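Local structure of Dye type peroxidase A (Streptomyces lividans 1326, 6GZW) at residues 125-130 and 155-160; 45-50 and 367-372. The protein probably uses a haem cofactor to reduce hydrogen peroxide while oxidising dyes and related substrates, as in other dye-decolourising peroxidases. All coordinates share one frame; numbering follows the deposited sequence.

In the fold
Both contacts lie on the same side of the chain's centre, with their own centres about 17 Å apart. Contact 1 sits in the antiparallel sheet, joining strands 126-132 and 153-162, which flank strand 29-37. Contact 2 is more peripheral: helix 43-61 meets the loop between strand 350-360 and the C-terminal helix 372-375. In sequence, contact 1 is nested inside the long loop closed by contact 2. Contact 1 and segment 45-50 belong to the N-terminal Dyp-type peroxidase family region, so contact 2 brings the chain's C-terminal end back onto a helix of that region. The two touch directly where L126 CD1 packs on L49 CD2 at 3.8 Å.

Contact 1 (125-130 and 155-160); sequences DLWVQI and VRWQMN
A chi1 of 178° extends the W127 indole away from its backbone N, whereas a chi1 of 59° sets CG of W157 between the backbone N and the carbonyl carbon, and these different settings bring two indoles together from strands whose nearest CA atoms, those of W127 and W157, are 9.5 Å apart. The touch is small: CH2 of W157, on its six-membered ring, comes to the edge of the W127 indole close to that ring's plane, 4.0 Å from CD1 and 4.1 Å from NE1 of W127. The two rings meet obliquely, planes at 48°, with the five-membered ring of W127 centred 6.0 Å from the six-membered ring of W157. M159 CE lies 3.6 Å above one face of the W157 ring, offset toward its rim. NE1 of W157, on its five-membered ring, donates to N123 O, which ties the indole to the loop before strand 126-132. W127 stacks on F358 and touches W325, linking the pair to the C-terminal half of the sheet. Strand 29-37 runs between the two strands, and both carry a classic beta bulge against it, D125 and L126 opposite F35, R156 and W157 opposite A34. Chemically, the indoles share a small, buried apolar touch without a polar bond between them, and each is also held by other partners, W157 by N123 and M159, W127 by F358.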
ATOM      1  N   ASP A 125      -3.904  -4.997 -24.057  1.00 14.13           N
ATOM      2  CA  ASP A 125      -3.041  -4.523 -25.146  1.00 14.05           C
ATOM      3  C   ASP A 125      -1.699  -4.009 -24.661  1.00 13.56           C
ATOM      4  O   ASP A 125      -0.661  -4.257 -25.324  1.00 14.64           O
ATOM      5  CB  ASP A 125      -3.723  -3.410 -25.953  1.00 14.59           C
ATOM      6  CG  ASP A 125      -4.996  -3.870 -26.706  1.00 14.98           C
ATOM      7  OD1 ASP A 125      -5.118  -5.078 -27.083  1.00 15.23           O
ATOM      8  OD2 ASP A 125      -5.891  -2.986 -26.899  1.00 14.90           O
ATOM      9  N   LEU A 126      -1.701  -3.283 -23.529  1.00 12.54           N
ATOM     10  CA  LEU A 126      -0.525  -2.577 -23.034  1.00 13.00           C
ATOM     11  C   LEU A 126      -0.378  -2.796 -21.540  1.00 13.43           C
ATOM     12  O   LEU A 126      -1.388  -2.823 -20.828  1.00 13.89           O
ATOM     13  CB  LEU A 126      -0.645  -1.078 -23.285  1.00 13.31           C
ATOM     14  CG  LEU A 126      -0.610  -0.641 -24.749  1.00 13.69           C
ATOM     15  CD1 LEU A 126      -1.125   0.776 -24.873  1.00 14.10           C
ATOM     16  CD2 LEU A 126       0.799  -0.779 -25.323  1.00 14.70           C
ATOM     17  N   TRP A 127       0.854  -2.898 -21.070  1.00 12.91           N
ATOM     18  CA  TRP A 127       1.114  -3.055 -19.628  1.00 12.15           C
ATOM     19  C   TRP A 127       2.099  -2.008 -19.171  1.00 12.12           C
ATOM     20  O   TRP A 127       3.051  -1.701 -19.872  1.00 11.94           O
ATOM     21  CB  TRP A 127       1.680  -4.448 -19.410  1.00 12.11           C
ATOM     22  CG  TRP A 127       2.080  -4.826 -18.012  1.00 11.99           C
ATOM     23  CD1 TRP A 127       1.254  -5.161 -16.952  1.00 12.19           C
ATOM     24  CD2 TRP A 127       3.422  -4.946 -17.530  1.00 12.43           C
ATOM     25  NE1 TRP A 127       2.019  -5.500 -15.870  1.00 12.45           N
ATOM     26  CE2 TRP A 127       3.347  -5.381 -16.189  1.00 12.16           C
ATOM     27  CE3 TRP A 127       4.688  -4.762 -18.116  1.00 12.36           C
ATOM     28  CZ2 TRP A 127       4.500  -5.623 -15.409  1.00 12.91           C
ATOM     29  CZ3 TRP A 127       5.842  -4.981 -17.335  1.00 12.58           C
ATOM     30  CH2 TRP A 127       5.739  -5.429 -16.006  1.00 12.09           C
ATOM     31  N   VAL A 128       1.858  -1.428 -17.985  1.00 11.70           N
ATOM     32  CA  VAL A 128       2.834  -0.556 -17.358  1.00 11.25           C
ATOM     33  C   VAL A 128       3.080  -1.019 -15.937  1.00 12.16           C
ATOM     34  O   VAL A 128       2.115  -1.323 -15.205  1.00 10.83           O
ATOM     35  CB  VAL A 128       2.353   0.920 -17.320  1.00 11.64           C
ATOM     36  CG1 VAL A 128       3.487   1.812 -16.830  1.00 11.98           C
ATOM     37  CG2 VAL A 128       1.863   1.345 -18.691  1.00 11.78           C
ATOM     38  N   GLN A 129       4.364  -1.070 -15.557  1.00 11.69           N
ATOM     39  CA  GLN A 129       4.774  -1.361 -14.185  1.00 11.75           C
ATOM     40  C   GLN A 129       5.372  -0.116 -13.569  1.00 11.34           C
ATOM     41  O   GLN A 129       6.345   0.453 -14.074  1.00 11.32           O
ATOM     42  CB  GLN A 129       5.807  -2.492 -14.170  1.00 11.78           C
ATOM     43  CG  GLN A 129       6.412  -2.806 -12.796  1.00 12.01           C
ATOM     44  CD  GLN A 129       7.523  -3.821 -12.907  1.00 12.92           C
ATOM     45  OE1 GLN A 129       8.590  -3.534 -13.484  1.00 12.87           O
ATOM     46  NE2 GLN A 129       7.291  -5.006 -12.382  1.00 11.97           N
ATOM     47  N   ILE A 130       4.797   0.306 -12.442  1.00 10.62           N
ATOM     48  CA  ILE A 130       5.302   1.441 -11.707  1.00 11.29           C
ATOM     49  C   ILE A 130       5.748   0.965 -10.330  1.00 10.67           C
ATOM     50  O   ILE A 130       5.006   0.244  -9.664  1.00 10.96           O
ATOM     51  CB  ILE A 130       4.209   2.505 -11.567  1.00 11.75           C
ATOM     52  CG1 ILE A 130       3.923   3.043 -12.970  1.00 12.61           C
ATOM     53  CG2 ILE A 130       4.645   3.627 -10.612  1.00 11.79           C
ATOM     54  CD1 ILE A 130       2.653   3.783 -13.074  1.00 13.40           C
ATOM     55  N   VAL A 155      -8.216   1.949 -18.924  1.00 13.92           N
ATOM     56  CA  VAL A 155      -7.697   1.009 -17.932  1.00 13.28           C
ATOM     57  C   VAL A 155      -8.508  -0.265 -18.014  1.00 12.87           C
ATOM     58  O   VAL A 155      -9.738  -0.270 -17.819  1.00 13.87           O
ATOM     59  CB  VAL A 155      -7.766   1.597 -16.512  1.00 13.36           C
ATOM     60  CG1 VAL A 155      -7.372   0.572 -15.451  1.00 13.26           C
ATOM     61  CG2 VAL A 155      -6.884   2.823 -16.422  1.00 14.12           C
ATOM     62  N   ARG A 156      -7.812  -1.353 -18.321  1.00 11.66           N
ATOM     63  CA  ARG A 156      -8.409  -2.680 -18.326  1.00 12.38           C
ATOM     64  C   ARG A 156      -8.404  -3.277 -16.911  1.00 11.76           C
ATOM     65  O   ARG A 156      -9.400  -3.805 -16.444  1.00 12.01           O
ATOM     66  CB  ARG A 156      -7.633  -3.592 -19.295  1.00 13.16           C
ATOM     67  CG  ARG A 156      -8.199  -4.993 -19.403  1.00 14.51           C
ATOM     68  CD  ARG A 156      -7.346  -5.894 -20.288  1.00 14.46           C
ATOM     69  NE  ARG A 156      -7.926  -7.230 -20.268  1.00 16.16           N
ATOM     70  CZ  ARG A 156      -8.992  -7.617 -20.953  1.00 16.65           C
ATOM     71  NH1 ARG A 156      -9.570  -6.794 -21.828  1.00 17.06           N
ATOM     72  NH2 ARG A 156      -9.469  -8.838 -20.777  1.00 18.07           N
ATOM     73  N   TRP A 157      -7.257  -3.205 -16.262  1.00 11.40           N
ATOM     74  CA  TRP A 157      -7.103  -3.691 -14.881  1.00 10.68           C
ATOM     75  C   TRP A 157      -5.944  -2.996 -14.196  1.00 10.57           C
ATOM     76  O   TRP A 157      -5.061  -2.439 -14.839  1.00 10.27           O
ATOM     77  CB  TRP A 157      -6.972  -5.222 -14.779  1.00 10.91           C
ATOM     78  CG  TRP A 157      -5.850  -5.881 -15.508  1.00 11.06           C
ATOM     79  CD1 TRP A 157      -5.932  -6.521 -16.688  1.00 12.25           C
ATOM     80  CD2 TRP A 157      -4.481  -6.018 -15.071  1.00 11.49           C
ATOM     81  NE1 TRP A 157      -4.704  -7.048 -17.039  1.00 12.23           N
ATOM     82  CE2 TRP A 157      -3.796  -6.756 -16.056  1.00 11.94           C
ATOM     83  CE3 TRP A 157      -3.773  -5.592 -13.951  1.00 11.14           C
ATOM     84  CZ2 TRP A 157      -2.441  -7.053 -15.959  1.00 12.15           C
ATOM     85  CZ3 TRP A 157      -2.431  -5.884 -13.850  1.00 11.54           C
ATOM     86  CH2 TRP A 157      -1.773  -6.609 -14.861  1.00 11.96           C
ATOM     87  N   GLN A 158      -5.982  -2.979 -12.877  1.00  9.72           N
ATOM     88  CA  GLN A 158      -4.921  -2.319 -12.116  1.00 10.31           C
ATOM     89  C   GLN A 158      -4.826  -2.949 -10.749  1.00 10.59           C
ATOM     90  O   GLN A 158      -5.881  -3.220 -10.099  1.00 10.43           O
ATOM     91  CB  GLN A 158      -5.169  -0.810 -12.026  1.00 11.40           C
ATOM     92  CG  GLN A 158      -3.975  -0.002 -11.488  1.00 12.16           C
ATOM     93  CD  GLN A 158      -4.021   0.181  -9.991  1.00 12.70           C
ATOM     94  OE1 GLN A 158      -4.981   0.717  -9.483  1.00 12.57           O
ATOM     95  NE2 GLN A 158      -2.960  -0.200  -9.296  1.00 13.52           N
ATOM     96  N   MET A 159      -3.586  -3.268 -10.362  1.00 10.08           N
ATOM     97  CA  MET A 159      -3.279  -3.949  -9.077  1.00  9.84           C
ATOM     98  C   MET A 159      -2.239  -3.156  -8.289  1.00 10.07           C
ATOM     99  O   MET A 159      -1.244  -2.683  -8.847  1.00 10.18           O
ATOM    100  CB  MET A 159      -2.788  -5.390  -9.338  1.00  9.88           C
ATOM    101  CG  MET A 159      -3.826  -6.231 -10.047  1.00 10.26           C
ATOM    102  SD  MET A 159      -3.228  -7.869 -10.478  1.00 11.99           S
ATOM    103  CE  MET A 159      -4.512  -8.294 -11.646  1.00 12.25           C
ATOM    104  N   ASN A 160      -2.411  -3.083  -6.967  1.00  9.62           N
ATOM    105  CA  ASN A 160      -1.441  -2.489  -6.075  1.00 10.68           C
ATOM    106  C   ASN A 160      -0.618  -3.553  -5.383  1.00 10.19           C
ATOM    107  O   ASN A 160      -1.142  -4.591  -5.010  1.00 10.81           O
ATOM    108  CB  ASN A 160      -2.122  -1.741  -4.935  1.00 11.26           C
ATOM    109  CG  ASN A 160      -2.988  -0.592  -5.405  1.00 12.95           C
ATOM    110  OD1 ASN A 160      -2.726   0.036  -6.461  1.00 13.03           O
ATOM    111  ND2 ASN A 160      -4.032  -0.283  -4.591  1.00 14.24           N
TER

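Contact 2 (45-50 and 367-372); sequences EAAALL and GEYVGQ
CB of Y369 points toward helix 43-61, and the phenol lies against A47 and L50. The ring meets the helix obliquely along its CD2 side. Y369 CD2 lies 3.8 Å from L50 CB, and Y369 CE2 lies 3.8 Å from A47 O. Farther out, the hydroxyl OH of Y369 arrives 3.6 Å from A47 CB, so the tyrosine spans one turn of the helix. A chi1 of 66° folds the Y369 ring back over its own loop, where Q372 CB sits 3.7 Å above one face, over the ring centre. CB of L50 also points toward the loop. CB, CG and CD1 of L50 all lie 3.5 Å from V370 O, a buried carbonyl oxygen with no polar partner in the model. V370 takes a lesser part, its CB 4.4 Å from L50 CD1.

The loop is a type II beta turn from Y369 to Q372, with G371 in the left-handed conformation and serving as N-cap of the short helix 372-375. Q372 N closes the turn on Y369 O at 3.3 Å. The side-chain OE1 of Q372 accepts from Y369 N at 3.2 Å, N-H...O 167°, the donor tilted 18° from the carbonyl plane. L375 of the same short helix packs on A47, L50 and Y369. S54 OG, one turn farther along helix 43-61, is hydrogen-bonded to L50 O and to V370 N, tying the loop to the helix.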
ATOM      1  N   GLU A  45      -1.853   6.331 -33.122  1.00 17.14           N
ATOM      2  CA  GLU A  45      -2.307   6.781 -31.801  1.00 16.97           C
ATOM      3  C   GLU A  45      -1.524   6.081 -30.691  1.00 15.81           C
ATOM      4  O   GLU A  45      -1.189   6.690 -29.678  1.00 17.13           O
ATOM      5  CB  GLU A  45      -3.810   6.571 -31.633  1.00 17.95           C
ATOM      6  CG  GLU A  45      -4.655   7.489 -32.535  1.00 19.20           C
ATOM      7  CD  GLU A  45      -4.761   7.026 -33.984  1.00 20.63           C
ATOM      8  OE1 GLU A  45      -4.570   5.824 -34.267  1.00 19.92           O
ATOM      9  OE2 GLU A  45      -5.052   7.876 -34.854  1.00 24.11           O
ATOM     10  N   ALA A  46      -1.226   4.807 -30.882  1.00 15.16           N
ATOM     11  CA  ALA A  46      -0.346   4.096 -29.963  1.00 14.41           C
ATOM     12  C   ALA A  46       1.069   4.673 -29.934  1.00 14.65           C
ATOM     13  O   ALA A  46       1.676   4.753 -28.865  1.00 13.64           O
ATOM     14  CB  ALA A  46      -0.284   2.608 -30.308  1.00 14.10           C
ATOM     15  N   ALA A  47       1.614   5.048 -31.101  1.00 14.11           N
ATOM     16  CA  ALA A  47       2.939   5.655 -31.149  1.00 14.70           C
ATOM     17  C   ALA A  47       2.976   6.962 -30.358  1.00 14.99           C
ATOM     18  O   ALA A  47       3.866   7.183 -29.547  1.00 15.59           O
ATOM     19  CB  ALA A  47       3.382   5.872 -32.597  1.00 15.11           C
ATOM     20  N   ALA A  48       1.968   7.812 -30.553  1.00 15.37           N
ATOM     21  CA  ALA A  48       1.845   9.047 -29.785  1.00 14.46           C
ATOM     22  C   ALA A  48       1.709   8.801 -28.263  1.00 13.57           C
ATOM     23  O   ALA A  48       2.258   9.552 -27.465  1.00 13.37           O
ATOM     24  CB  ALA A  48       0.674   9.879 -30.290  1.00 15.35           C
ATOM     25  N   LEU A  49       1.007   7.730 -27.885  1.00 14.15           N
ATOM     26  CA  LEU A  49       0.835   7.378 -26.479  1.00 13.43           C
ATOM     27  C   LEU A  49       2.162   6.964 -25.833  1.00 14.02           C
ATOM     28  O   LEU A  49       2.492   7.423 -24.751  1.00 13.14           O
ATOM     29  CB  LEU A  49      -0.210   6.270 -26.330  1.00 13.91           C
ATOM     30  CG  LEU A  49      -0.367   5.655 -24.928  1.00 12.90           C
ATOM     31  CD1 LEU A  49      -0.772   6.723 -23.933  1.00 13.44           C
ATOM     32  CD2 LEU A  49      -1.448   4.610 -24.960  1.00 14.14           C
ATOM     33  N   LEU A  50       2.925   6.115 -26.514  1.00 14.60           N
ATOM     34  CA  LEU A  50       4.225   5.712 -25.992  1.00 14.78           C
ATOM     35  C   LEU A  50       5.196   6.904 -25.931  1.00 14.80           C
ATOM     36  O   LEU A  50       6.013   6.973 -25.027  1.00 14.36           O
ATOM     37  CB  LEU A  50       4.828   4.537 -26.779  1.00 14.59           C
ATOM     38  CG  LEU A  50       4.505   3.114 -26.303  1.00 15.65           C
ATOM     39  CD1 LEU A  50       5.180   2.799 -24.971  1.00 15.80           C
ATOM     40  CD2 LEU A  50       3.002   2.881 -26.230  1.00 15.65           C
ATOM     41  N   GLY A 367      16.760  10.953 -26.788  1.00 32.06           N
ATOM     42  CA  GLY A 367      16.049  11.349 -28.009  1.00 32.12           C
ATOM     43  C   GLY A 367      15.046  10.357 -28.583  1.00 33.32           C
ATOM     44  O   GLY A 367      14.546  10.565 -29.692  1.00 34.59           O
ATOM     45  N   GLU A 368      14.748   9.273 -27.851  1.00 30.87           N
ATOM     46  CA  GLU A 368      13.813   8.253 -28.320  1.00 28.93           C
ATOM     47  C   GLU A 368      12.722   8.018 -27.294  1.00 22.68           C
ATOM     48  O   GLU A 368      12.834   8.429 -26.137  1.00 24.97           O
ATOM     49  CB  GLU A 368      14.484   6.891 -28.490  1.00 31.43           C
ATOM     50  CG  GLU A 368      15.663   6.800 -29.424  1.00 34.47           C
ATOM     51  CD  GLU A 368      16.102   5.355 -29.605  1.00 35.62           C
ATOM     52  OE1 GLU A 368      15.970   4.543 -28.638  1.00 36.44           O
ATOM     53  OE2 GLU A 368      16.538   5.022 -30.732  1.00 34.15           O
ATOM     54  N   TYR A 369      11.695   7.317 -27.762  1.00 21.37           N
ATOM     55  CA  TYR A 369      10.642   6.775 -26.906  1.00 19.63           C
ATOM     56  C   TYR A 369      10.661   5.238 -26.911  1.00 18.87           C
ATOM     57  O   TYR A 369      11.148   4.590 -27.854  1.00 19.63           O
ATOM     58  CB  TYR A 369       9.254   7.324 -27.295  1.00 18.98           C
ATOM     59  CG  TYR A 369       8.680   6.934 -28.643  1.00 18.83           C
ATOM     60  CD1 TYR A 369       8.924   7.711 -29.792  1.00 18.65           C
ATOM     61  CD2 TYR A 369       7.839   5.840 -28.777  1.00 18.73           C
ATOM     62  CE1 TYR A 369       8.360   7.373 -31.030  1.00 20.24           C
ATOM     63  CE2 TYR A 369       7.274   5.488 -30.004  1.00 19.49           C
ATOM     64  CZ  TYR A 369       7.526   6.255 -31.138  1.00 19.68           C
ATOM     65  OH  TYR A 369       6.958   5.885 -32.349  1.00 20.96           O
ATOM     66  N   VAL A 370      10.086   4.663 -25.854  1.00 17.99           N
ATOM     67  CA  VAL A 370      10.027   3.213 -25.696  1.00 17.18           C
ATOM     68  C   VAL A 370       9.110   2.618 -26.770  1.00 17.72           C
ATOM     69  O   VAL A 370       7.985   3.086 -26.970  1.00 17.30           O
ATOM     70  CB  VAL A 370       9.531   2.830 -24.276  1.00 17.37           C
ATOM     71  CG1 VAL A 370       9.373   1.316 -24.162  1.00 17.65           C
ATOM     72  CG2 VAL A 370      10.498   3.374 -23.230  1.00 17.68           C
ATOM     73  N   GLY A 371       9.597   1.592 -27.471  1.00 16.82           N
ATOM     74  CA  GLY A 371       8.821   0.936 -28.515  1.00 16.91           C
ATOM     75  C   GLY A 371       8.879   1.628 -29.873  1.00 16.85           C
ATOM     76  O   GLY A 371       8.107   1.300 -30.766  1.00 17.61           O
ATOM     77  N   GLN A 372       9.819   2.546 -30.029  1.00 18.12           N
ATOM     78  CA  GLN A 372       9.895   3.351 -31.251  1.00 19.51           C
ATOM     79  C   GLN A 372      10.185   2.527 -32.491  1.00 21.35           C
ATOM     80  O   GLN A 372       9.581   2.774 -33.539  1.00 20.46           O
ATOM     81  CB  GLN A 372      10.929   4.439 -31.107  1.00 20.28           C
ATOM     82  CG  GLN A 372      11.008   5.335 -32.340  1.00 22.29           C
ATOM     83  CD  GLN A 372      11.612   6.675 -32.049  1.00 22.86           C
ATOM     84  OE1 GLN A 372      11.981   7.001 -30.916  1.00 23.16           O
ATOM     85  NE2 GLN A 372      11.720   7.488 -33.111  1.00 27.09           N
TER